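Local coordinates for protein glutamine amido transferase (Methylobacillus flagellatus, PDB 3M3P) that is a single-chain member of the class I glutamine amidotransferase family, with an alpha/beta fold built around a central mixed sheet, at residues Asp132-Phe137 and His152-Glu157; Ile171-His176 and Glu230-Arg235. All coordinates share one frame; numbering follows the deposited sequence.

Contact 1: Asp132-Phe137 and His152-Glu157; sequences DELELF and HILRSE
Leu134 and Leu136 on one strand meet Leu154 on another across the width of a third, within the mixed sheet of this class I glutamine amidotransferase fold. Strand 113-118 lies between strands 134-140 and 150-156 and runs antiparallel to both, which makes the outer two parallel. Their separation is that of second neighbours: the CA atoms of Leu134 and Leu154 are 9.2 Å apart. The two segments are therefore joined by side chains alone, on one face of the sheet. Glu133, just ahead of the strand, points the other way and forms a salt bridge with Arg115 of the intervening strand. Leu134, bonded through its backbone to Ala116, offers CD1 to Leu154 CD1 at 4.2 Å. Glu135 belongs to the opposite face, where it pairs with Arg221. Leu136 returns to the leucine face, touches Ala116 and meets Leu154 tip to tip. Both its methyls pack on one methyl of the partner, with Leu136 CD1 4.0 Å from Leu154 CD2 and Leu136 CD2 4.1 Å from that same carbon. Leu154 extends CG anti to its backbone N (chi1 -175°), and the fork beyond CG divides its two methyls between the two leucines. Leu128 of helix 122-128 also packs against Leu154, so the apolar patch is buried. At its margin, Ser156 OG is held by Glu110, Gln162 and the carbonyl of Cys159. Away from the leucines, His152 NE2 hydrogen-bonds Ala160 O and makes a weak, bent hydrogen bond to Leu154 O (3.0 Å, 122° at the hydrogen).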
ATOM      1  N   ASP A 132       9.168 -13.355  12.024  1.00  8.25           N
ATOM      2  CA  ASP A 132      10.179 -12.553  12.686  1.00  9.01           C
ATOM      3  C   ASP A 132       9.697 -11.069  12.632  1.00  8.40           C
ATOM      4  O   ASP A 132       8.936 -10.646  11.762  1.00  6.80           O
ATOM      5  CB  ASP A 132      11.536 -12.620  11.953  1.00 10.88           C
ATOM      6  CG  ASP A 132      12.232 -13.982  11.939  1.00 13.47           C
ATOM      7  OD1 ASP A 132      11.772 -14.895  12.608  1.00 16.09           O
ATOM      8  OD2 ASP A 132      13.264 -14.015  11.135  1.00 17.00           O
ATOM      9  N   GLU A 133      10.254 -10.281  13.541  1.00  7.76           N
ATOM     10  CA  GLU A 133      10.112  -8.832  13.497  1.00  6.86           C
ATOM     11  C   GLU A 133      10.509  -8.263  12.184  1.00  7.08           C
ATOM     12  O   GLU A 133      11.547  -8.641  11.641  1.00  9.41           O
ATOM     13  CB  GLU A 133      10.969  -8.230  14.600  1.00  7.13           C
ATOM     14  CG  GLU A 133      10.852  -6.685  14.726  1.00  8.45           C
ATOM     15  CD  GLU A 133      11.693  -6.070  15.839  1.00  8.95           C
ATOM     16  OE1 GLU A 133      11.970  -6.765  16.847  1.00 13.35           O
ATOM     17  OE2 GLU A 133      12.097  -4.886  15.714  1.00  9.06           O
ATOM     18  N   LEU A 134       9.729  -7.300  11.709  1.00  6.93           N
ATOM     19  CA  LEU A 134       9.988  -6.528  10.491  1.00  7.30           C
ATOM     20  C   LEU A 134      10.157  -5.081  10.843  1.00  7.41           C
ATOM     21  O   LEU A 134       9.720  -4.615  11.886  1.00 10.86           O
ATOM     22  CB  LEU A 134       8.809  -6.708   9.517  1.00  6.83           C
ATOM     23  CG  LEU A 134       8.598  -8.123   8.970  1.00  7.89           C
ATOM     24  CD1 LEU A 134       7.298  -8.240   8.155  1.00  8.95           C
ATOM     25  CD2 LEU A 134       9.739  -8.524   8.024  1.00  9.33           C
ATOM     26  N   GLU A 135      10.842  -4.357  10.007  1.00  6.57           N
ATOM     27  CA  GLU A 135      10.884  -2.905  10.083  1.00  6.68           C
ATOM     28  C   GLU A 135      10.029  -2.316   8.953  1.00  6.68           C
ATOM     29  O   GLU A 135      10.150  -2.676   7.800  1.00  6.40           O
ATOM     30  CB  GLU A 135      12.348  -2.425   9.971  1.00  7.26           C
ATOM     31  CG  GLU A 135      12.409  -0.873   9.798  1.00  7.32           C
ATOM     32  CD  GLU A 135      13.813  -0.366   9.953  1.00  7.52           C
ATOM     33  OE1 GLU A 135      14.435  -0.154   8.895  1.00  8.68           O
ATOM     34  OE2 GLU A 135      14.282  -0.186  11.071  1.00  8.43           O
ATOM     35  N   LEU A 136       9.134  -1.403   9.312  1.00  5.68           N
ATOM     36  CA  LEU A 136       8.207  -0.770   8.376  1.00  6.58           C
ATOM     37  C   LEU A 136       8.547   0.697   8.166  1.00  6.38           C
ATOM     38  O   LEU A 136       9.010   1.367   9.102  1.00  7.04           O
ATOM     39  CB  LEU A 136       6.770  -0.855   8.862  1.00  6.57           C
ATOM     40  CG  LEU A 136       6.284  -2.228   9.435  1.00  6.27           C
ATOM     41  CD1 LEU A 136       4.796  -2.195   9.754  1.00  7.29           C
ATOM     42  CD2 LEU A 136       6.584  -3.320   8.439  1.00  7.48           C
ATOM     43  N   PHE A 137       8.326   1.206   6.976  1.00  5.91           N
ATOM     44  CA  PHE A 137       8.349   2.643   6.711  1.00  5.57           C
ATOM     45  C   PHE A 137       6.936   3.187   6.790  1.00  5.21           C
ATOM     46  O   PHE A 137       6.043   2.724   6.095  1.00  6.07           O
ATOM     47  CB  PHE A 137       8.941   3.007   5.344  1.00  5.49           C
ATOM     48  CG  PHE A 137       9.158   4.501   5.221  1.00  5.19           C
ATOM     49  CD1 PHE A 137      10.207   5.092   5.862  1.00  6.95           C
ATOM     50  CD2 PHE A 137       8.214   5.300   4.589  1.00  6.47           C
ATOM     51  CE1 PHE A 137      10.405   6.473   5.761  1.00  8.80           C
ATOM     52  CE2 PHE A 137       8.381   6.671   4.512  1.00  7.55           C
ATOM     53  CZ  PHE A 137       9.458   7.269   5.108  1.00  8.85           C
ATOM     54  N   HIS A 152      -6.114 -10.323   9.805  1.00  5.38           N
ATOM     55  CA  HIS A 152      -5.069  -9.453  10.330  1.00  4.77           C
ATOM     56  C   HIS A 152      -3.721 -10.186  10.402  1.00  5.53           C
ATOM     57  O   HIS A 152      -3.616 -11.241  10.995  1.00  6.02           O
ATOM     58  CB  HIS A 152      -5.524  -9.033  11.719  1.00  5.44           C
ATOM     59  CG  HIS A 152      -4.554  -8.170  12.442  1.00  6.39           C
ATOM     60  ND1 HIS A 152      -4.369  -8.277  13.799  1.00  7.89           N
ATOM     61  CD2 HIS A 152      -3.792  -7.142  12.026  1.00  4.61           C
ATOM     62  CE1 HIS A 152      -3.510  -7.336  14.192  1.00  7.21           C
ATOM     63  NE2 HIS A 152      -3.159  -6.619  13.144  1.00  6.56           N
ATOM     64  N   ILE A 153      -2.690  -9.587   9.781  1.00  4.52           N
ATOM     65  CA  ILE A 153      -1.397 -10.267   9.707  1.00  5.26           C
ATOM     66  C   ILE A 153      -0.179  -9.509  10.244  1.00  5.22           C
ATOM     67  O   ILE A 153       0.903 -10.082  10.280  1.00  5.85           O
ATOM     68  CB  ILE A 153      -1.102 -10.704   8.271  1.00  6.42           C
ATOM     69  CG1 ILE A 153      -0.956  -9.547   7.289  1.00  5.53           C
ATOM     70  CG2 ILE A 153      -2.125 -11.772   7.679  1.00  6.75           C
ATOM     71  CD1 ILE A 153      -0.308  -9.953   5.938  1.00  8.13           C
ATOM     72  N   LEU A 154      -0.319  -8.257  10.665  1.00  5.02           N
ATOM     73  CA  LEU A 154       0.840  -7.430  11.045  1.00  5.56           C
ATOM     74  C   LEU A 154       0.404  -6.303  11.929  1.00  4.85           C
ATOM     75  O   LEU A 154      -0.640  -5.691  11.698  1.00  6.31           O
ATOM     76  CB  LEU A 154       1.539  -6.943   9.792  1.00  6.06           C
ATOM     77  CG  LEU A 154       2.808  -6.178   9.872  1.00  5.59           C
ATOM     78  CD1 LEU A 154       3.956  -7.033  10.462  1.00  7.50           C
ATOM     79  CD2 LEU A 154       3.208  -5.643   8.426  1.00  7.88           C
ATOM     80  N   ARG A 155       1.197  -6.039  12.985  1.00  5.20           N
ATOM     81  CA  ARG A 155       0.956  -4.979  13.962  1.00  6.16           C
ATOM     82  C   ARG A 155       2.217  -4.237  14.361  1.00  5.96           C
ATOM     83  O   ARG A 155       3.296  -4.784  14.350  1.00  6.87           O
ATOM     84  CB  ARG A 155       0.307  -5.551  15.248  1.00  6.82           C
ATOM     85  CG  ARG A 155       1.122  -6.627  15.961  1.00  9.39           C
ATOM     86  CD  ARG A 155       0.549  -6.946  17.296  1.00  7.90           C
ATOM     87  NE  ARG A 155       1.162  -6.021  18.205  1.00 14.10           N
ATOM     88  CZ  ARG A 155       2.351  -6.178  18.764  1.00 15.25           C
ATOM     89  NH1 ARG A 155       2.885  -5.178  19.503  1.00 15.70           N
ATOM     90  NH2 ARG A 155       3.032  -7.272  18.541  1.00 19.89           N
ATOM     91  N   SER A 156       2.044  -2.987  14.783  1.00  6.26           N
ATOM     92  CA  SER A 156       3.098  -2.220  15.491  1.00  7.28           C
ATOM     93  C   SER A 156       2.543  -1.745  16.814  1.00  7.42           C
ATOM     94  O   SER A 156       1.354  -1.775  17.053  1.00  8.28           O
ATOM     95  CB  SER A 156       3.576  -1.033  14.635  1.00  6.40           C
ATOM     96  OG  SER A 156       2.535  -0.065  14.645  1.00  7.17           O
ATOM     97  N   GLU A 157       3.413  -1.195  17.679  1.00  9.30           N
ATOM     98  CA  GLU A 157       2.961  -0.727  18.975  1.00 10.36           C
ATOM     99  C   GLU A 157       1.889   0.330  18.872  1.00  9.48           C
ATOM    100  O   GLU A 157       0.861   0.244  19.548  1.00 10.35           O
ATOM    101  CB  GLU A 157       4.138  -0.141  19.784  1.00 11.72           C
ATOM    102  CG  GLU A 157       3.694   0.432  21.108  1.00 13.22           C
ATOM    103  CD  GLU A 157       4.828   0.910  21.994  1.00 16.14           C
ATOM    104  OE1 GLU A 157       5.997   0.907  21.552  1.00 16.82           O
ATOM    105  OE2 GLU A 157       4.435   1.268  23.142  1.00 22.11           O
TER

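Contact 2: Ile171-His176 and Glu230-Arg235; sequences IGFQCH and EHVYAR
Glu230 O accepts a hydrogen bond from Ala234 N at 2.9 Å, and this turn of helix 218-237 presents Val232 to Ile171 and Phe173 on strand 170-173. The meeting itself is wholly apolar. Val232 CG1 approaches the Phe173 ring at its edge, close to the ring plane, 3.8 Å from Phe173 CE2 and 3.9 Å from Phe173 CZ. The second methyl joins it, with Val232 CG2 4.1 Å from Phe173 CZ, so that both valine methyls meet the outer end of the ring, each displaced to the same side of its plane. With chi1 at -74°, Phe173 CG stands beside its backbone N and the ring reaches out from the strand to the helix. Ile171 CD1 reaches the same valine methyl, Val232 CG1, at 4.2 Å. Leu128 of helix 122-128 touches both Phe173 and Val232, and Trp127 packs on Ile171. Polar groups following Val232 in sequence tie the helix to its surroundings: Tyr233 OH bonds His88 NE2, and Arg235 forms salt bridges with Glu126 and Asp168. Beyond the strand, His176 touches Cys89 and hydrogen-bonds Glu178 through ND1, consistent with the Cys-His-Glu catalytic triad of class I glutamine amidotransferases. Phe173 lies near the probable nucleophile elbow around Cys89, and its edge-on packing against Val232 is the helix-on-sheet layering of this family's alpha/beta core.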
ATOM      1  N   ILE A 171      -4.430  -7.675  -0.507  1.00  5.56           N
ATOM      2  CA  ILE A 171      -3.639  -7.339   0.655  1.00  5.48           C
ATOM      3  C   ILE A 171      -3.606  -5.830   0.834  1.00  6.17           C
ATOM      4  O   ILE A 171      -3.371  -5.085  -0.140  1.00  6.18           O
ATOM      5  CB  ILE A 171      -2.217  -8.028   0.615  1.00  6.16           C
ATOM      6  CG1 ILE A 171      -1.509  -7.815   1.955  1.00  5.47           C
ATOM      7  CG2 ILE A 171      -1.346  -7.556  -0.574  1.00  5.85           C
ATOM      8  CD1 ILE A 171      -0.245  -8.709   2.160  1.00  8.04           C
ATOM      9  N   GLY A 172      -3.806  -5.346   2.052  1.00  5.37           N
ATOM     10  CA  GLY A 172      -3.722  -3.940   2.378  1.00  5.40           C
ATOM     11  C   GLY A 172      -2.699  -3.702   3.442  1.00  5.56           C
ATOM     12  O   GLY A 172      -2.628  -4.487   4.408  1.00  6.15           O
ATOM     13  N   PHE A 173      -1.927  -2.623   3.268  1.00  5.80           N
ATOM     14  CA  PHE A 173      -0.889  -2.204   4.217  1.00  5.54           C
ATOM     15  C   PHE A 173      -1.124  -0.777   4.651  1.00  6.34           C
ATOM     16  O   PHE A 173      -1.483   0.079   3.829  1.00  6.48           O
ATOM     17  CB  PHE A 173       0.479  -2.250   3.540  1.00  5.94           C
ATOM     18  CG  PHE A 173       1.040  -3.643   3.337  1.00  6.71           C
ATOM     19  CD1 PHE A 173       1.766  -4.267   4.299  1.00  6.04           C
ATOM     20  CD2 PHE A 173       0.823  -4.315   2.119  1.00  7.43           C
ATOM     21  CE1 PHE A 173       2.284  -5.541   4.089  1.00  7.33           C
ATOM     22  CE2 PHE A 173       1.370  -5.594   1.891  1.00  6.87           C
ATOM     23  CZ  PHE A 173       2.042  -6.202   2.906  1.00  6.70           C
ATOM     24  N   GLN A 174      -0.814  -0.512   5.929  1.00  6.34           N
ATOM     25  CA  GLN A 174      -0.725   0.858   6.431  1.00  5.46           C
ATOM     26  C   GLN A 174       0.595   1.480   6.120  1.00  5.70           C
ATOM     27  O   GLN A 174       0.700   2.693   5.934  1.00  7.48           O
ATOM     28  CB  GLN A 174      -1.054   0.901   7.923  1.00  5.20           C
ATOM     29  CG  GLN A 174      -1.172   2.317   8.483  1.00  6.08           C
ATOM     30  CD  GLN A 174      -2.255   3.094   7.802  1.00  6.02           C
ATOM     31  OE1 GLN A 174      -3.473   2.910   8.046  1.00  7.17           O
ATOM     32  NE2 GLN A 174      -1.836   4.049   6.932  1.00  6.54           N
ATOM     33  N   CYS A 175       1.644   0.685   6.154  1.00  5.66           N
ATOM     34  CA  CYS A 175       2.992   1.085   5.866  1.00  6.09           C
ATOM     35  C   CYS A 175       3.220   1.144   4.345  1.00  7.05           C
ATOM     36  O   CYS A 175       2.340   0.769   3.559  1.00  8.04           O
ATOM     37  CB  CYS A 175       3.955   0.081   6.499  1.00  6.75           C
ATOM     38  SG  CYS A 175       3.757  -1.617   5.961  1.00  7.86           S
ATOM     39  N   HIS A 176       4.401   1.631   3.941  1.00  7.78           N
ATOM     40  CA  HIS A 176       4.808   1.763   2.571  1.00  6.51           C
ATOM     41  C   HIS A 176       5.827   0.678   2.275  1.00  6.76           C
ATOM     42  O   HIS A 176       7.023   0.848   2.568  1.00  8.81           O
ATOM     43  CB  HIS A 176       5.468   3.120   2.333  1.00  7.18           C
ATOM     44  CG  HIS A 176       4.538   4.288   2.384  1.00  8.19           C
ATOM     45  ND1 HIS A 176       3.857   4.713   1.257  1.00  9.19           N
ATOM     46  CD2 HIS A 176       4.236   5.153   3.380  1.00 10.09           C
ATOM     47  CE1 HIS A 176       3.139   5.788   1.575  1.00 13.38           C
ATOM     48  NE2 HIS A 176       3.331   6.056   2.860  1.00 12.63           N
ATOM     49  N   GLU A 230       9.464  -7.627  -2.033  1.00  7.20           N
ATOM     50  CA  GLU A 230       9.459  -8.459  -3.225  1.00  8.76           C
ATOM     51  C   GLU A 230       8.783  -9.802  -2.938  1.00  7.64           C
ATOM     52  O   GLU A 230       8.133 -10.375  -3.833  1.00  7.63           O
ATOM     53  CB  GLU A 230      10.880  -8.673  -3.743  1.00  9.13           C
ATOM     54  CG  GLU A 230      11.403  -7.425  -4.459  1.00 11.44           C
ATOM     55  CD  GLU A 230      12.907  -7.421  -4.655  1.00 14.37           C
ATOM     56  OE1 GLU A 230      13.596  -8.380  -4.216  1.00 15.59           O
ATOM     57  OE2 GLU A 230      13.412  -6.410  -5.226  1.00 15.51           O
ATOM     58  N   HIS A 231       8.941 -10.364  -1.716  1.00  6.84           N
ATOM     59  CA  HIS A 231       8.218 -11.572  -1.362  1.00  6.80           C
ATOM     60  C   HIS A 231       6.684 -11.319  -1.430  1.00  6.31           C
ATOM     61  O   HIS A 231       5.937 -12.111  -1.986  1.00  5.95           O
ATOM     62  CB  HIS A 231       8.596 -11.993   0.074  1.00  7.62           C
ATOM     63  CG  HIS A 231       7.966 -13.267   0.506  1.00  7.45           C
ATOM     64  ND1 HIS A 231       6.674 -13.366   1.001  1.00  9.49           N
ATOM     65  CD2 HIS A 231       8.470 -14.526   0.504  1.00  6.78           C
ATOM     66  CE1 HIS A 231       6.412 -14.640   1.238  1.00  8.47           C
ATOM     67  NE2 HIS A 231       7.496 -15.353   0.980  1.00 10.74           N
ATOM     68  N   VAL A 232       6.229 -10.213  -0.851  1.00  5.82           N
ATOM     69  CA  VAL A 232       4.803  -9.861  -0.903  1.00  5.45           C
ATOM     70  C   VAL A 232       4.357  -9.739  -2.355  1.00  6.00           C
ATOM     71  O   VAL A 232       3.339 -10.268  -2.727  1.00  6.54           O
ATOM     72  CB  VAL A 232       4.534  -8.537  -0.163  1.00  5.51           C
ATOM     73  CG1 VAL A 232       3.100  -8.086  -0.339  1.00  6.86           C
ATOM     74  CG2 VAL A 232       4.896  -8.673   1.345  1.00  7.87           C
ATOM     75  N   TYR A 233       5.096  -8.988  -3.170  1.00  6.22           N
ATOM     76  CA  TYR A 233       4.671  -8.714  -4.545  1.00  6.01           C
ATOM     77  C   TYR A 233       4.648  -9.992  -5.358  1.00  6.01           C
ATOM     78  O   TYR A 233       3.731 -10.230  -6.147  1.00  5.71           O
ATOM     79  CB  TYR A 233       5.558  -7.661  -5.182  1.00  6.42           C
ATOM     80  CG  TYR A 233       5.462  -6.269  -4.595  1.00  6.45           C
ATOM     81  CD1 TYR A 233       4.270  -5.773  -4.073  1.00  6.26           C
ATOM     82  CD2 TYR A 233       6.545  -5.429  -4.642  1.00  7.45           C
ATOM     83  CE1 TYR A 233       4.203  -4.454  -3.613  1.00  8.27           C
ATOM     84  CE2 TYR A 233       6.481  -4.111  -4.163  1.00  7.21           C
ATOM     85  CZ  TYR A 233       5.300  -3.643  -3.705  1.00  6.18           C
ATOM     86  OH  TYR A 233       5.180  -2.323  -3.237  1.00  8.05           O
ATOM     87  N   ALA A 234       5.640 -10.852  -5.159  1.00  6.21           N
ATOM     88  CA  ALA A 234       5.662 -12.147  -5.834  1.00  6.59           C
ATOM     89  C   ALA A 234       4.460 -12.993  -5.478  1.00  5.66           C
ATOM     90  O   ALA A 234       3.885 -13.661  -6.344  1.00  7.29           O
ATOM     91  CB  ALA A 234       6.994 -12.883  -5.528  1.00  6.58           C
ATOM     92  N   ARG A 235       4.049 -12.995  -4.226  1.00  3.87           N
ATOM     93  CA  ARG A 235       2.832 -13.728  -3.852  1.00  5.39           C
ATOM     94  C   ARG A 235       1.623 -13.079  -4.493  1.00  4.05           C
ATOM     95  O   ARG A 235       0.758 -13.756  -5.037  1.00  4.45           O
ATOM     96  CB  ARG A 235       2.680 -13.769  -2.350  1.00  6.25           C
ATOM     97  CG  ARG A 235       1.446 -14.469  -1.828  1.00  7.58           C
ATOM     98  CD  ARG A 235       1.276 -15.899  -2.360  1.00 10.43           C
ATOM     99  NE  ARG A 235       0.006 -16.425  -1.851  1.00 11.25           N
ATOM    100  CZ  ARG A 235      -1.146 -16.180  -2.443  1.00 13.41           C
ATOM    101  NH1 ARG A 235      -1.159 -15.481  -3.571  1.00 13.47           N
ATOM    102  NH2 ARG A 235      -2.257 -16.616  -1.930  1.00 17.00           N
TER

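Both contacts are buried and apolar across their segments, and both involve the same sheet, with centres about 12 Å apart. Contact 1 lies farther from the middle of the chain and joins two strands over an intervening one, methyl against methyl; contact 2, nearer the middle, joins a strand to a helix and brings an aromatic edge into play. Leu128 packs against both. The two also touch directly: Phe137 O probably accepts a hydrogen bond from His176 N at 2.9 Å, Leu136 CB lies 3.8 Å from Cys175 CB, and Ile153 CD1 is 4.0 Å from Ile171 CD1. Strand 134-140 thereby borders the loop that carries His176.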